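PDB 3IXR: bacterioferritin comigratory protein from Xylella fastidiosa, which probably reduces hydrogen peroxide and organic hydroperoxides as a thiol-dependent peroxidase of the PrxQ branch of the peroxiredoxin family. Local coordinates for residues 25-30 with 145-150; 36-39 with 43-46; 53-58 with 72-77; 91-96 with 119-124. The protein carries 1 engineered substitution. All blocks are in the same frame, centred on the assembly; numbering follows the deposited sequence.

Overall arrangement
All four contacts reach one mixed beta-sheet of the thioredoxin-like peroxiredoxin fold. Contact 1 joins the N-terminal part to the end of strand 137-147, so contacts 2, 3 and 4 are nested, in that order along the chain, within the loop it closes. Strand 53-58 of contact 3 lies between strand 137-147 of contact 1 and strand 86-92 of contact 4. The centres of contacts 2 and 4 are about 11 Å apart, other pairs 16 or 17 Å. Leu54 and Leu56 face a hydrophobic cluster of Leu27, Leu36, Leu46, Leu120 and Phe124 from contacts 1, 2 and 4, while Val55 and Tyr57 turn to helix 65-82 on the other side, so apolar packing covers both sheet faces.

Contact 1 (25-30 with 145-150); sequences DTLNHS and FLIGPT
Leu27 and Ile147 make the apolar part of this contact. One methyl of the leucine, CD1, does the touching: it lies 4.1 Å from Ile147 CG2, and the same Leu27 CD1 is 4.2 Å from Ile147 CD1, so it rests between the two ends of the branched side chain. The two side chains cross at about a right angle. Ile147 has CG1 beside the backbone N (chi1 -55°) and CG2 anti to it, which spreads both branches before the leucine. The pair belongs to a larger cluster: Leu27 CD2 and Ile147 CD1 both pack on the CZ end of the Phe124 ring, and Leu27 CD1 also meets a methyl of Leu46.

In the thioredoxin-like fold of peroxiredoxins, Ile147 stands at the end of strand 137-147, and residues 25-27 run past the turn that leads from it into strand 153-157. Ile153 of that strand touches both Leu27 and Ile147 and so lies against both sides of the pair.

Near the surface the packing is looser: Thr26 CG2 comes 4.3 Å from the carbonyl oxygen Thr150 O, a loose approach between two exposed residues.

Hydrogen bonding runs through neighbours, since none joins the two segments directly. Asp25 and Leu27 bond by their backbones to Ile153 and His151, and Ile147 N probably bonds to Leu54 O in strand 53-58. Asp25 OD2 accepts from Asn22 N. Asn28 occupies the N-cap position, right before helix 29-33.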
loop_
_atom_site.group_PDB
_atom_site.type_symbol
_atom_site.label_atom_id
_atom_site.label_comp_id
_atom_site.label_asym_id
_atom_site.label_seq_id
_atom_site.Cartn_x
_atom_site.Cartn_y
_atom_site.Cartn_z
ATOM N N ASP A 25 -7.506 -1.240 -14.796
ATOM C CA ASP A 25 -8.047 0.131 -14.620
ATOM C C ASP A 25 -6.893 1.158 -14.553
ATOM O O ASP A 25 -5.789 0.840 -14.180
ATOM C CB ASP A 25 -8.824 0.291 -13.350
ATOM C CG ASP A 25 -10.055 -0.516 -13.318
ATOM O OD1 ASP A 25 -10.560 -1.011 -14.399
ATOM O OD2 ASP A 25 -10.688 -0.653 -12.250
ATOM N N THR A 26 -7.172 2.394 -14.945
ATOM C CA THR A 26 -6.198 3.514 -14.897
ATOM C C THR A 26 -6.628 4.452 -13.790
ATOM O O THR A 26 -7.824 4.821 -13.694
ATOM C CB THR A 26 -6.224 4.297 -16.217
ATOM O OG1 THR A 26 -5.862 3.355 -17.263
ATOM C CG2 THR A 26 -5.157 5.368 -16.227
ATOM N N LEU A 27 -5.684 4.832 -12.932
ATOM C CA LEU A 27 -6.006 5.860 -11.865
ATOM C C LEU A 27 -6.335 7.206 -12.549
ATOM O O LEU A 27 -5.556 7.657 -13.436
ATOM C CB LEU A 27 -4.783 6.062 -10.982
ATOM C CG LEU A 27 -4.149 4.765 -10.380
ATOM C CD1 LEU A 27 -3.037 5.113 -9.346
ATOM C CD2 LEU A 27 -5.237 3.881 -9.753
ATOM N N ASN A 28 -7.425 7.815 -12.102
ATOM C CA ASN A 28 -7.854 9.071 -12.760
ATOM C C ASN A 28 -7.123 10.266 -12.240
ATOM O O ASN A 28 -6.339 10.206 -11.296
ATOM C CB ASN A 28 -9.389 9.231 -12.710
ATOM C CG ASN A 28 -9.958 9.366 -11.316
ATOM O OD1 ASN A 28 -11.006 8.838 -11.067
ATOM N ND2 ASN A 28 -9.296 10.072 -10.425
ATOM N N HIS A 29 -7.333 11.399 -12.919
ATOM C CA HIS A 29 -6.561 12.585 -12.632
ATOM C C HIS A 29 -6.828 13.021 -11.185
ATOM O O HIS A 29 -5.879 13.400 -10.521
ATOM C CB HIS A 29 -6.966 13.732 -13.613
ATOM C CG HIS A 29 -6.330 15.062 -13.290
ATOM N ND1 HIS A 29 -6.993 16.096 -12.634
ATOM C CD2 HIS A 29 -5.073 15.513 -13.498
ATOM C CE1 HIS A 29 -6.178 17.119 -12.482
ATOM N NE2 HIS A 29 -5.010 16.794 -13.002
ATOM N N SER A 30 -8.080 12.957 -10.700
ATOM C CA SER A 30 -8.389 13.406 -9.336
ATOM C C SER A 30 -7.599 12.559 -8.271
ATOM O O SER A 30 -6.867 13.099 -7.359
ATOM C CB SER A 30 -9.898 13.280 -9.134
ATOM O OG SER A 30 -10.263 13.228 -7.767
ATOM N N PHE A 145 -1.846 -3.428 -4.283
ATOM C CA PHE A 145 -1.974 -3.183 -5.732
ATOM C C PHE A 145 -0.602 -2.945 -6.309
ATOM O O PHE A 145 0.204 -2.231 -5.728
ATOM C CB PHE A 145 -2.857 -1.943 -5.851
ATOM C CG PHE A 145 -4.199 -2.178 -5.302
ATOM C CD1 PHE A 145 -4.465 -1.902 -3.933
ATOM C CD2 PHE A 145 -5.235 -2.626 -6.130
ATOM C CE1 PHE A 145 -5.767 -2.206 -3.436
ATOM C CE2 PHE A 145 -6.529 -2.852 -5.657
ATOM C CZ PHE A 145 -6.830 -2.699 -4.337
ATOM N N LEU A 146 -0.350 -3.565 -7.471
ATOM C CA LEU A 146 0.899 -3.254 -8.156
ATOM C C LEU A 146 0.486 -2.341 -9.269
ATOM O O LEU A 146 -0.338 -2.693 -10.087
ATOM C CB LEU A 146 1.554 -4.540 -8.738
ATOM C CG LEU A 146 2.834 -4.258 -9.516
ATOM C CD1 LEU A 146 4.002 -3.768 -8.622
ATOM C CD2 LEU A 146 3.252 -5.587 -10.230
ATOM N N ILE A 147 0.948 -1.118 -9.188
ATOM C CA ILE A 147 0.586 -0.044 -10.175
ATOM C C ILE A 147 1.772 0.204 -11.132
ATOM O O ILE A 147 2.904 0.437 -10.682
ATOM C CB ILE A 147 0.234 1.244 -9.406
ATOM C CG1 ILE A 147 -0.882 0.910 -8.386
ATOM C CG2 ILE A 147 -0.126 2.371 -10.422
ATOM C CD1 ILE A 147 -1.040 2.036 -7.360
ATOM N N GLY A 148 1.515 0.132 -12.426
ATOM C CA GLY A 148 2.613 0.297 -13.403
ATOM C C GLY A 148 2.970 1.766 -13.686
ATOM O O GLY A 148 2.380 2.718 -13.130
ATOM N N PRO A 149 3.927 1.965 -14.585
ATOM C CA PRO A 149 4.589 3.276 -14.780
ATOM C C PRO A 149 3.624 4.260 -15.456
ATOM O O PRO A 149 3.862 5.488 -15.403
ATOM C CB PRO A 149 5.824 2.926 -15.621
ATOM C CG PRO A 149 5.564 1.575 -16.251
ATOM C CD PRO A 149 4.618 0.856 -15.256
ATOM N N THR A 150 2.570 3.760 -16.092
ATOM C CA THR A 150 1.512 4.644 -16.686
ATOM C C THR A 150 0.197 4.606 -15.866
ATOM O O THR A 150 -0.892 4.933 -16.351
ATOM C CB THR A 150 1.276 4.313 -18.167
ATOM O OG1 THR A 150 0.661 3.009 -18.250
ATOM C CG2 THR A 150 2.634 4.388 -18.901
#

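Contact 2 (36-39 with 43-46); sequences LMLS and CKTL
Leu36 lies along the backbone of Lys44 and reaches on to Leu46. Its CB is 3.2 Å from Lys44 O and its CG 3.3 Å from that oxygen, so the stem of the leucine leans over the carbonyl that its own amide uses. With CG beside the backbone N (chi1 -57°), Leu36 CD1 reaches beyond Lys44 and meets Leu46 CD2 at 4.0 Å. Leu46 in turn leans on Leu31 and Leu32 of helix 29-33.

Leu38, two residues on and nearer the turn, slants its side chain across that of the lysine, with CD2 3.9 Å from Lys44 CB. The same Lys44 CB is 4.2 Å from Leu36 CD1. Two leucine methyls thus converge on the root of the lysine, whose chain then bends at chi2 (85°) and carries the amino end away.

Beneath these side chains, Leu36 and Lys44 form an antiparallel hydrogen-bonded pair. Leu36 N donates to Lys44 O at 2.8 Å. The return bond, from Lys44 N to Leu36 O, is longer at 3.3 Å. Met37 and Cys43 follow as a non-hydrogen-bonded pair on the opposite face. This is a short beta hairpin, whose turn has a hydrogen bond between Ser39 O and Thr42 OG1 and whose first strand also pairs with strand 112-114.

Chemically, the backbone polar groups of the pair satisfy each other beside a buried leucine, while the lysine contributes its aliphatic root and directs its probably charged end elsewhere.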
loop_
_atom_site.group_PDB
_atom_site.type_symbol
_atom_site.label_atom_id
_atom_site.label_comp_id
_atom_site.label_asym_id
_atom_site.label_seq_id
_atom_site.Cartn_x
_atom_site.Cartn_y
_atom_site.Cartn_z
ATOM N N LEU A 36 -1.199 13.230 -0.520
ATOM C CA LEU A 36 -1.001 12.092 0.435
ATOM C C LEU A 36 -0.210 12.658 1.617
ATOM O O LEU A 36 0.851 13.211 1.390
ATOM C CB LEU A 36 -0.143 11.009 -0.210
ATOM C CG LEU A 36 -0.670 10.412 -1.559
ATOM C CD1 LEU A 36 0.309 9.396 -2.173
ATOM C CD2 LEU A 36 -2.020 9.837 -1.359
ATOM N N MET A 37 -0.717 12.493 2.843
ATOM C CA MET A 37 0.072 12.831 4.039
ATOM C C MET A 37 0.844 11.587 4.422
ATOM O O MET A 37 0.192 10.558 4.658
ATOM C CB MET A 37 -0.854 13.175 5.198
ATOM C CG MET A 37 -1.587 14.482 5.006
ATOM S SD MET A 37 -2.673 14.811 6.397
ATOM C CE MET A 37 -1.544 14.793 7.810
ATOM N N LEU A 38 2.174 11.687 4.485
ATOM C CA LEU A 38 3.040 10.536 4.763
ATOM C C LEU A 38 3.717 10.619 6.092
ATOM O O LEU A 38 3.906 11.713 6.683
ATOM C CB LEU A 38 4.100 10.358 3.672
ATOM C CG LEU A 38 3.757 9.680 2.313
ATOM C CD1 LEU A 38 2.452 10.034 1.751
ATOM C CD2 LEU A 38 4.949 9.956 1.342
ATOM N N SER A 39 4.208 9.467 6.562
ATOM C CA SER A 39 5.093 9.499 7.707
ATOM C C SER A 39 6.259 10.470 7.506
ATOM O O SER A 39 6.662 10.824 6.386
ATOM C CB SER A 39 5.584 8.079 8.014
ATOM O OG SER A 39 6.149 7.547 6.833
ATOM N N CYS A 43 4.777 14.852 2.055
ATOM C CA CYS A 43 3.609 14.643 1.213
ATOM C C CYS A 43 4.048 14.354 -0.185
ATOM O O CYS A 43 5.159 14.648 -0.584
ATOM C CB CYS A 43 2.556 15.761 1.306
ATOM S SG CYS A 43 3.215 17.446 1.576
ATOM N N LYS A 44 3.168 13.632 -0.871
ATOM C CA LYS A 44 3.396 13.134 -2.185
ATOM C C LYS A 44 2.038 13.099 -2.862
ATOM O O LYS A 44 0.991 13.244 -2.216
ATOM C CB LYS A 44 3.816 11.678 -2.000
ATOM C CG LYS A 44 4.834 11.209 -2.872
ATOM C CD LYS A 44 6.200 11.499 -2.383
ATOM C CE LYS A 44 7.153 10.633 -3.254
ATOM N NZ LYS A 44 8.304 11.466 -3.713
ATOM N N THR A 45 2.028 12.811 -4.182
ATOM C CA THR A 45 0.770 12.408 -4.848
ATOM C C THR A 45 1.165 11.138 -5.616
ATOM O O THR A 45 2.350 10.876 -5.861
ATOM C CB THR A 45 0.248 13.439 -5.858
ATOM O OG1 THR A 45 1.285 13.662 -6.846
ATOM C CG2 THR A 45 -0.125 14.741 -5.096
ATOM N N LEU A 46 0.184 10.309 -5.936
ATOM C CA LEU A 46 0.452 9.091 -6.739
ATOM C C LEU A 46 1.079 9.424 -8.087
ATOM O O LEU A 46 1.891 8.677 -8.627
ATOM C CB LEU A 46 -0.819 8.256 -6.887
ATOM C CG LEU A 46 -1.447 7.620 -5.597
ATOM C CD1 LEU A 46 -2.825 6.899 -5.732
ATOM C CD2 LEU A 46 -0.388 6.618 -4.964
#

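Contact 3 (53-58 with 72-77); sequences WLVLYF and LEFNLL
Phe74 overlaps the ring of Tyr57, the two forming an offset stack with centroids 4.6 Å apart and planes inclined by 20°. Its CE2 sits over one face of the tyrosine, displaced toward the rim, 3.6 Å from Tyr57 CD1. The neighbouring Phe74 CD2 lies 3.7 Å from Tyr57 CE1, so one side of the phenylalanine follows one side of the tyrosine. The two side chains run antiparallel, one coming from the helix and the other from the strand. Tyr57 CG stands between the backbone N and the carbonyl carbon (chi1 87°), which turns the ring to Phe74.

Val55, two residues earlier on the same face of the strand, meets Phe74 further round the ring. Its CG1 is 3.9 Å from Phe74 CE1 and 4.1 Å from Phe74 CZ, approaching the ring obliquely. No hydrogen bond crosses the contact; all three side chains are buried, and their packing is apolar. Ala166 of helix 165-177 also touches Phe74, while Val169 of that helix packs on Val55.

The packing is that of a beta-alpha-beta crossover, in which helix 65-82 covers the sheet between parallel strands 53-58 and 86-92. In peroxiredoxins this thioredoxin-fold unit bears the peroxidatic cysteine in the first turn of the helix, probably the residue replaced here by the engineered serine.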
loop_
_atom_site.group_PDB
_atom_site.type_symbol
_atom_site.label_atom_id
_atom_site.label_comp_id
_atom_site.label_asym_id
_atom_site.label_seq_id
_atom_site.Cartn_x
_atom_site.Cartn_y
_atom_site.Cartn_z
ATOM N N TRP A 53 7.292 1.601 -11.027
ATOM C CA TRP A 53 6.266 0.702 -10.453
ATOM C C TRP A 53 6.060 1.102 -9.006
ATOM O O TRP A 53 7.041 1.413 -8.273
ATOM C CB TRP A 53 6.819 -0.699 -10.425
ATOM C CG TRP A 53 6.934 -1.264 -11.830
ATOM C CD1 TRP A 53 8.022 -1.118 -12.665
ATOM C CD2 TRP A 53 5.953 -2.027 -12.573
ATOM N NE1 TRP A 53 7.763 -1.739 -13.910
ATOM C CE2 TRP A 53 6.536 -2.345 -13.844
ATOM C CE3 TRP A 53 4.661 -2.501 -12.287
ATOM C CZ2 TRP A 53 5.847 -3.063 -14.827
ATOM C CZ3 TRP A 53 3.995 -3.243 -13.250
ATOM C CH2 TRP A 53 4.610 -3.534 -14.512
ATOM N N LEU A 54 4.809 1.047 -8.606
ATOM C CA LEU A 54 4.483 1.290 -7.198
ATOM C C LEU A 54 3.694 0.096 -6.581
ATOM O O LEU A 54 2.718 -0.389 -7.154
ATOM C CB LEU A 54 3.581 2.550 -7.123
ATOM C CG LEU A 54 3.164 2.944 -5.692
ATOM C CD1 LEU A 54 4.420 3.186 -4.776
ATOM C CD2 LEU A 54 2.144 4.070 -5.725
ATOM N N VAL A 55 4.193 -0.373 -5.442
ATOM C CA VAL A 55 3.430 -1.329 -4.629
ATOM C C VAL A 55 2.729 -0.544 -3.570
ATOM O O VAL A 55 3.390 0.022 -2.695
ATOM C CB VAL A 55 4.310 -2.377 -3.923
ATOM C CG1 VAL A 55 3.403 -3.351 -3.091
ATOM C CG2 VAL A 55 5.105 -3.264 -5.073
ATOM N N LEU A 56 1.411 -0.505 -3.669
ATOM C CA LEU A 56 0.611 0.250 -2.698
ATOM C C LEU A 56 -0.140 -0.809 -1.838
ATOM O O LEU A 56 -1.024 -1.532 -2.299
ATOM C CB LEU A 56 -0.371 1.120 -3.466
ATOM C CG LEU A 56 -1.166 2.092 -2.604
ATOM C CD1 LEU A 56 -0.186 3.229 -2.145
ATOM C CD2 LEU A 56 -2.243 2.683 -3.533
ATOM N N TYR A 57 0.350 -0.955 -0.603
ATOM C CA TYR A 57 -0.208 -2.036 0.263
ATOM C C TYR A 57 -1.037 -1.437 1.417
ATOM O O TYR A 57 -0.513 -0.538 2.151
ATOM C CB TYR A 57 0.885 -3.039 0.699
ATOM C CG TYR A 57 1.658 -2.676 1.979
ATOM C CD1 TYR A 57 2.930 -2.087 1.873
ATOM C CD2 TYR A 57 1.148 -3.067 3.263
ATOM C CE1 TYR A 57 3.670 -1.785 3.049
ATOM C CE2 TYR A 57 1.843 -2.757 4.415
ATOM C CZ TYR A 57 3.146 -2.180 4.283
ATOM O OH TYR A 57 3.975 -1.798 5.379
ATOM N N PHE A 58 -2.276 -1.889 1.492
ATOM C CA PHE A 58 -3.178 -1.434 2.590
ATOM C C PHE A 58 -3.206 -2.429 3.722
ATOM O O PHE A 58 -3.333 -3.656 3.471
ATOM C CB PHE A 58 -4.619 -1.306 2.060
ATOM C CG PHE A 58 -4.788 -0.235 0.965
ATOM C CD1 PHE A 58 -4.396 -0.411 -0.381
ATOM C CD2 PHE A 58 -5.363 0.990 1.339
ATOM C CE1 PHE A 58 -4.557 0.616 -1.368
ATOM C CE2 PHE A 58 -5.561 2.025 0.323
ATOM C CZ PHE A 58 -5.106 1.852 -1.005
ATOM N N LEU A 72 7.654 -5.390 7.918
ATOM C CA LEU A 72 8.991 -5.945 7.964
ATOM C C LEU A 72 9.363 -6.804 6.773
ATOM O O LEU A 72 10.560 -6.694 6.282
ATOM C CB LEU A 72 9.221 -6.754 9.253
ATOM C CG LEU A 72 9.199 -5.878 10.575
ATOM C CD1 LEU A 72 9.119 -6.853 11.750
ATOM C CD2 LEU A 72 10.494 -4.971 10.638
ATOM N N GLU A 73 8.415 -7.537 6.236
ATOM C CA GLU A 73 8.693 -8.327 5.059
ATOM C C GLU A 73 8.923 -7.477 3.846
ATOM O O GLU A 73 9.822 -7.749 3.046
ATOM C CB GLU A 73 7.624 -9.397 4.834
ATOM C CG GLU A 73 7.615 -10.414 6.006
ATOM C CD GLU A 73 6.869 -11.680 5.701
ATOM O OE1 GLU A 73 6.197 -11.797 4.677
ATOM O OE2 GLU A 73 6.928 -12.613 6.566
ATOM N N PHE A 74 8.129 -6.413 3.682
ATOM C CA PHE A 74 8.456 -5.472 2.642
ATOM C C PHE A 74 9.798 -4.750 2.883
ATOM O O PHE A 74 10.533 -4.516 1.960
ATOM C CB PHE A 74 7.322 -4.444 2.488
ATOM C CG PHE A 74 6.228 -4.889 1.601
ATOM C CD1 PHE A 74 6.423 -5.182 0.246
ATOM C CD2 PHE A 74 4.969 -5.103 2.202
ATOM C CE1 PHE A 74 5.324 -5.689 -0.562
ATOM C CE2 PHE A 74 3.858 -5.552 1.514
ATOM C CZ PHE A 74 3.997 -5.836 0.061
ATOM N N ASN A 75 10.127 -4.420 4.147
ATOM C CA ASN A 75 11.267 -3.620 4.419
ATOM C C ASN A 75 12.558 -4.429 4.005
ATOM O O ASN A 75 13.499 -3.843 3.405
ATOM C CB ASN A 75 11.266 -3.326 5.920
ATOM C CG ASN A 75 12.086 -2.076 6.229
ATOM O OD1 ASN A 75 12.002 -1.031 5.551
ATOM N ND2 ASN A 75 12.946 -2.226 7.210
ATOM N N LEU A 76 12.543 -5.690 4.393
ATOM C CA LEU A 76 13.665 -6.606 4.037
ATOM C C LEU A 76 13.912 -6.623 2.529
ATOM O O LEU A 76 15.092 -6.732 2.115
ATOM C CB LEU A 76 13.330 -8.015 4.522
ATOM C CG LEU A 76 14.256 -9.142 4.094
ATOM C CD1 LEU A 76 15.609 -8.750 4.694
ATOM C CD2 LEU A 76 13.654 -10.433 4.782
ATOM N N LEU A 77 12.838 -6.557 1.698
ATOM C CA LEU A 77 12.914 -6.758 0.257
ATOM C C LEU A 77 13.115 -5.424 -0.473
ATOM O O LEU A 77 13.231 -5.344 -1.700
ATOM C CB LEU A 77 11.633 -7.450 -0.267
ATOM C CG LEU A 77 11.520 -8.895 0.267
ATOM C CD1 LEU A 77 10.248 -9.438 -0.413
ATOM C CD2 LEU A 77 12.790 -9.661 -0.223
#

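Contact 4 (91-96 with 119-124); sequences VSRDSV and ILCKAF
Leu120 points from its helix toward Val91 on the sheet. Starting at the backbone, Leu120 CB is 4.5 Å from Val91 CG1. At CG, set beside the backbone N (chi1 -84°), the chain forks. On one branch Leu120 CD1 lies 4.2 Å from Val91 CG1, the two side chains crossing at about a right angle, and it also packs on Leu36 CD2. The CD2 branch turns to the residues following the hairpin and meets Leu46 CD1. One leucine tip thus joins strand 86-92 to the hairpin.

The next residue of the helix makes the second touch. Cys121 SG lies 4.1 Å from Arg93 CG, against the aliphatic start of the arginine, which then bends at chi2 and chi3. No hydrogen bond spans the segments.

Polar order is supplied within each side. At the end of the strand, Ser92 OG accepts from Asp94 N at 3.2 Å, forming an ST turn. The same Ser92 OG donates to Asp94 OD2 at 2.7 Å, on the anti side of the carboxylate and 29° out of its plane; OD2 also takes Asp62 N. The hydroxyl is therefore gripped as both donor and acceptor, which should fix the bend leading to Ser95, the N-cap of helix 96-106. At the start of helix 119-123, the Asp115 carboxylate accepts from the backbone amides of Leu120 and Cys121.

Helix 119-123 thereby rests over the ends of strands 86-92 and 112-114, with Val113 touching both Val91 and Leu120, and with Phe58 of strand 53-58 against Cys121.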
loop_
_atom_site.group_PDB
_atom_site.type_symbol
_atom_site.label_atom_id
_atom_site.label_comp_id
_atom_site.label_asym_id
_atom_site.label_seq_id
_atom_site.Cartn_x
_atom_site.Cartn_y
_atom_site.Cartn_z
ATOM N N VAL A 91 -0.253 1.827 3.558
ATOM C CA VAL A 91 -1.453 2.687 3.844
ATOM C C VAL A 91 -2.359 2.168 4.930
ATOM O O VAL A 91 -2.790 0.981 4.916
ATOM C CB VAL A 91 -2.316 2.811 2.564
ATOM C CG1 VAL A 91 -3.401 3.934 2.784
ATOM C CG2 VAL A 91 -1.483 3.137 1.310
ATOM N N SER A 92 -2.705 3.030 5.924
ATOM C CA SER A 92 -3.880 2.763 6.817
ATOM C C SER A 92 -4.444 4.120 7.147
ATOM O O SER A 92 -3.902 5.069 6.671
ATOM C CB SER A 92 -3.417 2.071 8.101
ATOM O OG SER A 92 -2.783 2.976 8.990
ATOM N N ARG A 93 -5.530 4.139 7.898
ATOM C CA ARG A 93 -6.149 5.449 8.193
ATOM C C ARG A 93 -5.540 6.015 9.504
ATOM O O ARG A 93 -6.003 7.065 10.010
ATOM C CB ARG A 93 -7.606 5.247 8.370
ATOM C CG ARG A 93 -8.309 4.782 7.133
ATOM C CD ARG A 93 -8.550 3.287 7.729
ATOM N NE ARG A 93 -9.955 3.318 8.001
ATOM C CZ ARG A 93 -10.833 2.674 8.763
ATOM N NH1 ARG A 93 -10.676 1.582 9.522
ATOM N NH2 ARG A 93 -12.062 3.195 8.627
ATOM N N ASP A 94 -4.509 5.424 10.056
ATOM C CA ASP A 94 -3.920 5.967 11.314
ATOM C C ASP A 94 -3.218 7.271 11.036
ATOM O O ASP A 94 -2.895 7.643 9.934
ATOM C CB ASP A 94 -2.850 4.963 11.857
ATOM C CG ASP A 94 -3.494 3.684 12.296
ATOM O OD1 ASP A 94 -4.267 3.707 13.279
ATOM O OD2 ASP A 94 -3.280 2.622 11.593
ATOM N N SER A 95 -3.054 8.034 12.125
ATOM C CA SER A 95 -2.438 9.311 12.000
ATOM C C SER A 95 -1.005 9.320 11.606
ATOM O O SER A 95 -0.278 8.280 11.687
ATOM C CB SER A 95 -2.527 10.043 13.336
ATOM O OG SER A 95 -1.775 9.329 14.356
ATOM N N VAL A 96 -0.483 10.462 11.133
ATOM C CA VAL A 96 0.939 10.614 10.955
ATOM C C VAL A 96 1.740 10.306 12.259
ATOM O O VAL A 96 2.822 9.689 12.199
ATOM C CB VAL A 96 1.321 12.027 10.416
ATOM C CG1 VAL A 96 2.853 12.174 10.310
ATOM C CG2 VAL A 96 0.678 12.157 9.008
ATOM N N ILE A 119 -9.632 8.559 1.822
ATOM C CA ILE A 119 -9.766 8.793 0.358
ATOM C C ILE A 119 -9.095 7.694 -0.443
ATOM O O ILE A 119 -9.722 7.172 -1.379
ATOM C CB ILE A 119 -9.239 10.198 -0.044
ATOM C CG1 ILE A 119 -10.240 11.201 0.594
ATOM C CG2 ILE A 119 -8.989 10.279 -1.644
ATOM C CD1 ILE A 119 -9.704 12.617 0.773
ATOM N N LEU A 120 -7.850 7.285 -0.089
ATOM C CA LEU A 120 -7.282 6.238 -0.919
ATOM C C LEU A 120 -8.034 4.929 -0.677
ATOM O O LEU A 120 -8.197 4.092 -1.575
ATOM C CB LEU A 120 -5.840 5.909 -0.501
ATOM C CG LEU A 120 -4.855 6.799 -1.084
ATOM C CD1 LEU A 120 -3.480 6.281 -0.673
ATOM C CD2 LEU A 120 -4.948 7.005 -2.598
ATOM N N CYS A 121 -8.422 4.672 0.574
ATOM C CA CYS A 121 -9.097 3.433 0.952
ATOM C C CYS A 121 -10.411 3.272 0.156
ATOM O O CYS A 121 -10.692 2.227 -0.342
ATOM C CB CYS A 121 -9.388 3.431 2.476
ATOM S SG CYS A 121 -7.963 3.026 3.481
ATOM N N LYS A 122 -11.195 4.340 0.024
ATOM C CA LYS A 122 -12.419 4.247 -0.720
ATOM C C LYS A 122 -12.130 4.144 -2.236
ATOM O O LYS A 122 -12.798 3.398 -2.922
ATOM C CB LYS A 122 -13.180 5.559 -0.410
ATOM C CG LYS A 122 -13.827 5.424 0.992
ATOM C CD LYS A 122 -14.756 6.666 1.278
ATOM C CE LYS A 122 -14.042 7.885 1.863
ATOM N NZ LYS A 122 -15.047 9.051 1.943
ATOM N N ALA A 123 -11.131 4.892 -2.718
ATOM C CA ALA A 123 -10.712 4.870 -4.135
ATOM C C ALA A 123 -10.352 3.460 -4.580
ATOM O O ALA A 123 -10.780 2.990 -5.608
ATOM C CB ALA A 123 -9.652 5.874 -4.443
ATOM N N PHE A 124 -9.590 2.767 -3.708
ATOM C CA PHE A 124 -9.133 1.402 -4.044
ATOM C C PHE A 124 -10.148 0.351 -3.557
ATOM O O PHE A 124 -9.973 -0.864 -3.767
ATOM C CB PHE A 124 -7.677 1.173 -3.492
ATOM C CG PHE A 124 -6.625 1.797 -4.349
ATOM C CD1 PHE A 124 -6.342 3.180 -4.283
ATOM C CD2 PHE A 124 -5.927 1.059 -5.321
ATOM C CE1 PHE A 124 -5.403 3.761 -5.082
ATOM C CE2 PHE A 124 -4.996 1.598 -6.119
ATOM C CZ PHE A 124 -4.698 2.966 -6.040
#